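Local coordinates for protein thermostable carboxypeptidase 1 (Pyrococcus furiosus, PDB 1KA2) that releases amino acids one after another from the C terminus of peptides, with broad specificity, as a homodimeric, cobalt-dependent metallocarboxypeptidase, at residues L30-L34 / E35-P39; E208-W211 / M212-V215. All blocks are in the same frame, centred on the assembly; numbering follows the deposited sequence.

In the fold
Both contacts are local, between side chains three to five residues apart: contact 1 runs off the end of a helix, contact 2 lies along one, and neither closes a long loop. Contact 1 comes first, at the C-terminal end of helix 8-36, where the chain turns off toward helix 43-61. A long run of helices then separates it from contact 2, which lies in the first turns of helix 209-223. The two are in series and neither nest nor cross. Their centres are 22 Å apart and their nearest atoms about 8 Å apart, without touching. Contact 1 ties helix 8-36 to helix 43-61, to strand 231-235 and to the second subunit. Contact 2 sets helix 209-223 against helices 261-278 and 313-326; helix 261-278 carries the HEXXH motif.

Contact 1: L30-L34 / E35-P39; sequences LGWDL and EVNMP
At the C-terminal end of helix 8-36 Trp32 meets Val36 and Asn37, and Asp33 meets Asn37 and Met38 just beyond it. Asp33 O accepts two backbone bonds, from Asn37 N at 2.8 Å and from Met38 N at 3.0 Å, where the chain leaves the helix. Val36 CG2 sits over one face of the Trp32 indole. It makes a CH-pi contact 4.1 Å from the centroid of the five-membered ring, 22° off the normal. Trp32 CG is anti to the backbone N (chi1 177°), which swings the indole forward along the helix, so that one face meets Val36. Asn37 ND2 lies 3.3 Å from Trp32 CZ3, its amide plane steeply turned against the ring. ND2 also gives a weak bond to Asp33 OD2 at 3.4 Å. The Leu34 and Met38 side chains lie side by side, and Leu34 CD1 meets Met38 CE tightly, at 3.4 Å. Trp32 also has a cation-pi contact with Arg250 of the same chain. An alanine in place of Trp32 would probably leave Val36 CG2 without its aromatic face and that Arg250 without its pi partner. Asp33 OD1 pairs with Arg46 of its own chain and OD2 with Arg250 of the second subunit, so the buried carboxylate is probably kept ionised at this dimer contact.

Contact 2: E208-W211 / M212-V215; sequences EREW and MERV
Arg209 and Glu213 cross obliquely, with the guanidinium and carboxylate planes 88° apart. Glu213 OE2 approaches the rim of the guanidinium and forms a salt bridge with Arg209 NE at 3.5 Å. The hydrogen bond within it is weak. Glu213 CG is wedged between its own backbone N and carbonyl carbon (chi1 67°). This brings the carboxylate back over the preceding turn, with OE1 3.3 Å from Glu210 CG. The Glu210 and Glu213 chains run alongside in the same direction. Their OE1 atoms are 4.3 Å apart, and the like charges probably disfavour a closer approach. These pairs sit in the first turns of helix 209-223, where Glu213 N bonds to Arg209 O at 3.1 Å. The Arg214 chain bends at chi3, and one face of its guanidinium lies over Glu210 O and Trp211 CA. The salt bridge from NH1 to Glu210 OE1 is long, 3.9 Å. Arg214 NH2 meets the edge of the Trp211 indole, 3.2 Å from CD1, with the ring and guanidinium planes 57° apart. Arg214 NE hydrogen-bonds to Asn326 OD1, which links this side of the helix to helix 313-326. Trp211 rests on Pro328, while Met212 turns to Thr263 and Ile264 of helix 261-278. Val215 is buried and packs on Ile264, Val322 and Leu323.

Contact 1: L30-L34 / E35-P39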
loop_
_atom_site.group_PDB
_atom_site.type_symbol
_atom_site.label_atom_id
_atom_site.label_comp_id
_atom_site.label_asym_id
_atom_site.label_seq_id
_atom_site.Cartn_x
_atom_site.Cartn_y
_atom_site.Cartn_z
ATOM N N LEU A 30 -0.780 -4.384 -2.000
ATOM C CA LEU A 30 0.346 -5.128 -1.440
ATOM C C LEU A 30 1.462 -5.317 -2.455
ATOM O O LEU A 30 2.626 -5.041 -2.167
ATOM C CB LEU A 30 -0.140 -6.495 -0.948
ATOM C CG LEU A 30 -0.391 -6.651 0.551
ATOM C CD1 LEU A 30 -0.832 -5.348 1.152
ATOM C CD2 LEU A 30 -1.418 -7.755 0.782
ATOM N N GLY A 31 1.101 -5.797 -3.645
ATOM C CA GLY A 31 2.082 -6.021 -4.693
ATOM C C GLY A 31 2.728 -4.738 -5.153
ATOM O O GLY A 31 3.950 -4.659 -5.297
ATOM N N TRP A 32 1.913 -3.717 -5.386
ATOM C CA TRP A 32 2.446 -2.433 -5.812
ATOM C C TRP A 32 3.431 -1.909 -4.775
ATOM O O TRP A 32 4.554 -1.513 -5.099
ATOM C CB TRP A 32 1.303 -1.415 -5.990
ATOM C CG TRP A 32 1.753 -0.027 -6.353
ATOM C CD1 TRP A 32 2.082 0.431 -7.594
ATOM C CD2 TRP A 32 1.947 1.075 -5.452
ATOM N NE1 TRP A 32 2.472 1.748 -7.525
ATOM C CE2 TRP A 32 2.396 2.167 -6.221
ATOM C CE3 TRP A 32 1.783 1.240 -4.065
ATOM C CZ2 TRP A 32 2.688 3.419 -5.653
ATOM C CZ3 TRP A 32 2.074 2.484 -3.496
ATOM C CH2 TRP A 32 2.521 3.558 -4.289
ATOM N N ASP A 33 3.007 -1.905 -3.516
ATOM C CA ASP A 33 3.856 -1.386 -2.450
ATOM C C ASP A 33 5.133 -2.207 -2.321
ATOM O O ASP A 33 6.217 -1.662 -2.098
ATOM C CB ASP A 33 3.089 -1.360 -1.115
ATOM C CG ASP A 33 3.972 -0.973 0.045
ATOM O OD1 ASP A 33 4.470 -1.877 0.751
ATOM O OD2 ASP A 33 4.193 0.240 0.223
ATOM N N LEU A 34 5.009 -3.521 -2.469
ATOM C CA LEU A 34 6.181 -4.375 -2.393
ATOM C C LEU A 34 7.237 -3.891 -3.395
ATOM O O LEU A 34 8.408 -3.770 -3.042
ATOM C CB LEU A 34 5.782 -5.836 -2.647
ATOM C CG LEU A 34 6.767 -6.898 -3.164
ATOM C CD1 LEU A 34 8.185 -6.626 -2.761
ATOM C CD2 LEU A 34 6.308 -8.249 -2.644
ATOM N N GLU A 35 6.813 -3.584 -4.624
ATOM C CA GLU A 35 7.721 -3.119 -5.681
ATOM C C GLU A 35 8.214 -1.682 -5.538
ATOM O O GLU A 35 9.365 -1.384 -5.844
ATOM C CB GLU A 35 7.055 -3.203 -7.066
ATOM C CG GLU A 35 6.768 -4.596 -7.624
ATOM C CD GLU A 35 8.008 -5.461 -7.753
ATOM O OE1 GLU A 35 9.074 -4.973 -8.198
ATOM O OE2 GLU A 35 7.903 -6.648 -7.418
ATOM N N VAL A 36 7.339 -0.793 -5.084
ATOM C CA VAL A 36 7.680 0.618 -4.992
ATOM C C VAL A 36 8.151 1.216 -3.665
ATOM O O VAL A 36 9.010 2.094 -3.664
ATOM C CB VAL A 36 6.483 1.473 -5.510
ATOM C CG1 VAL A 36 6.794 2.974 -5.394
ATOM C CG2 VAL A 36 6.179 1.104 -6.961
ATOM N N ASN A 37 7.619 0.756 -2.538
ATOM C CA ASN A 37 8.006 1.363 -1.262
ATOM C C ASN A 37 8.641 0.512 -0.174
ATOM O O ASN A 37 9.519 0.986 0.546
ATOM C CB ASN A 37 6.786 2.050 -0.647
ATOM C CG ASN A 37 6.119 3.013 -1.599
ATOM O OD1 ASN A 37 6.774 3.851 -2.191
ATOM N ND2 ASN A 37 4.804 2.902 -1.741
ATOM N N MET A 38 8.174 -0.724 -0.050
ATOM C CA MET A 38 8.606 -1.654 0.990
ATOM C C MET A 38 10.082 -1.751 1.345
ATOM O O MET A 38 10.935 -1.943 0.483
ATOM C CB MET A 38 8.091 -3.070 0.668
ATOM C CG MET A 38 8.182 -4.043 1.838
ATOM S SD MET A 38 7.841 -5.756 1.413
ATOM C CE MET A 38 9.294 -6.131 0.394
ATOM N N PRO A 39 10.407 -1.579 2.636
ATOM C CA PRO A 39 11.823 -1.685 3.027
ATOM C C PRO A 39 12.172 -3.121 2.710
ATOM O O PRO A 39 11.351 -4.009 2.926
ATOM C CB PRO A 39 11.830 -1.443 4.538
ATOM C CG PRO A 39 10.468 -0.937 4.881
ATOM C CD PRO A 39 9.595 -0.912 3.666
#

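Contact 2: E208-W211 / M212-V215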
loop_
_atom_site.group_PDB
_atom_site.type_symbol
_atom_site.label_atom_id
_atom_site.label_comp_id
_atom_site.label_asym_id
_atom_site.label_seq_id
_atom_site.Cartn_x
_atom_site.Cartn_y
_atom_site.Cartn_z
ATOM N N GLU A 208 20.824 12.216 -16.107
ATOM C CA GLU A 208 20.589 12.153 -14.669
ATOM C C GLU A 208 19.086 11.944 -14.473
ATOM O O GLU A 208 18.274 12.569 -15.157
ATOM C CB GLU A 208 21.058 13.446 -13.993
ATOM C CG GLU A 208 22.551 13.702 -14.162
ATOM C CD GLU A 208 23.070 14.787 -13.242
ATOM O OE1 GLU A 208 22.552 15.926 -13.301
ATOM O OE2 GLU A 208 24.002 14.495 -12.459
ATOM N N ARG A 209 18.717 11.056 -13.555
ATOM C CA ARG A 209 17.312 10.751 -13.309
ATOM C C ARG A 209 16.327 11.911 -13.464
ATOM O O ARG A 209 15.405 11.843 -14.273
ATOM C CB ARG A 209 17.139 10.134 -11.920
ATOM C CG ARG A 209 15.703 9.740 -11.615
ATOM C CD ARG A 209 15.611 8.832 -10.403
ATOM N NE ARG A 209 14.249 8.789 -9.878
ATOM C CZ ARG A 209 13.855 8.023 -8.866
ATOM N NH1 ARG A 209 14.722 7.218 -8.259
ATOM N NH2 ARG A 209 12.594 8.066 -8.453
ATOM N N GLU A 210 16.527 12.976 -12.701
ATOM C CA GLU A 210 15.619 14.114 -12.753
ATOM C C GLU A 210 15.347 14.667 -14.147
ATOM O O GLU A 210 14.259 15.173 -14.400
ATOM C CB GLU A 210 16.119 15.237 -11.838
ATOM C CG GLU A 210 16.055 14.889 -10.356
ATOM C CD GLU A 210 16.209 16.110 -9.457
ATOM O OE1 GLU A 210 15.412 17.059 -9.610
ATOM O OE2 GLU A 210 17.118 16.122 -8.596
ATOM N N TRP A 211 16.321 14.576 -15.048
ATOM C CA TRP A 211 16.122 15.080 -16.404
ATOM C C TRP A 211 14.979 14.357 -17.113
ATOM O O TRP A 211 14.078 14.994 -17.652
ATOM C CB TRP A 211 17.388 14.914 -17.255
ATOM C CG TRP A 211 18.575 15.722 -16.822
ATOM C CD1 TRP A 211 18.604 16.710 -15.879
ATOM C CD2 TRP A 211 19.909 15.615 -17.336
ATOM N NE1 TRP A 211 19.873 17.222 -15.773
ATOM C CE2 TRP A 211 20.695 16.570 -16.655
ATOM C CE3 TRP A 211 20.516 14.807 -18.308
ATOM C CZ2 TRP A 211 22.061 16.738 -16.911
ATOM C CZ3 TRP A 211 21.874 14.974 -18.566
ATOM C CH2 TRP A 211 22.630 15.932 -17.868
ATOM N N MET A 212 15.029 13.025 -17.111
ATOM C CA MET A 212 14.009 12.229 -17.776
ATOM C C MET A 212 12.685 12.195 -17.043
ATOM O O MET A 212 11.638 12.032 -17.672
ATOM C CB MET A 212 14.502 10.798 -18.014
ATOM C CG MET A 212 15.527 10.708 -19.129
ATOM S SD MET A 212 14.989 11.667 -20.561
ATOM C CE MET A 212 13.655 10.651 -21.152
ATOM N N GLU A 213 12.710 12.347 -15.722
ATOM C CA GLU A 213 11.446 12.332 -15.006
ATOM C C GLU A 213 10.670 13.604 -15.346
ATOM O O GLU A 213 9.443 13.636 -15.256
ATOM C CB GLU A 213 11.644 12.133 -13.480
ATOM C CG GLU A 213 12.325 13.223 -12.693
ATOM C CD GLU A 213 12.610 12.782 -11.259
ATOM O OE1 GLU A 213 12.959 13.631 -10.416
ATOM O OE2 GLU A 213 12.495 11.577 -10.973
ATOM N N ARG A 214 11.388 14.639 -15.777
ATOM C CA ARG A 214 10.746 15.883 -16.184
ATOM C C ARG A 214 10.101 15.636 -17.554
ATOM O O ARG A 214 9.009 16.129 -17.842
ATOM C CB ARG A 214 11.770 17.028 -16.287
ATOM C CG ARG A 214 12.208 17.627 -14.945
ATOM C CD ARG A 214 12.833 19.017 -15.122
ATOM N NE ARG A 214 14.279 19.000 -15.338
ATOM C CZ ARG A 214 15.175 18.803 -14.375
ATOM N NH1 ARG A 214 14.775 18.607 -13.127
ATOM N NH2 ARG A 214 16.470 18.812 -14.655
ATOM N N VAL A 215 10.784 14.865 -18.398
ATOM C CA VAL A 215 10.263 14.554 -19.725
ATOM C C VAL A 215 9.063 13.609 -19.613
ATOM O O VAL A 215 8.020 13.856 -20.220
ATOM C CB VAL A 215 11.360 13.923 -20.623
ATOM C CG1 VAL A 215 10.746 13.361 -21.884
ATOM C CG2 VAL A 215 12.393 14.988 -21.005
#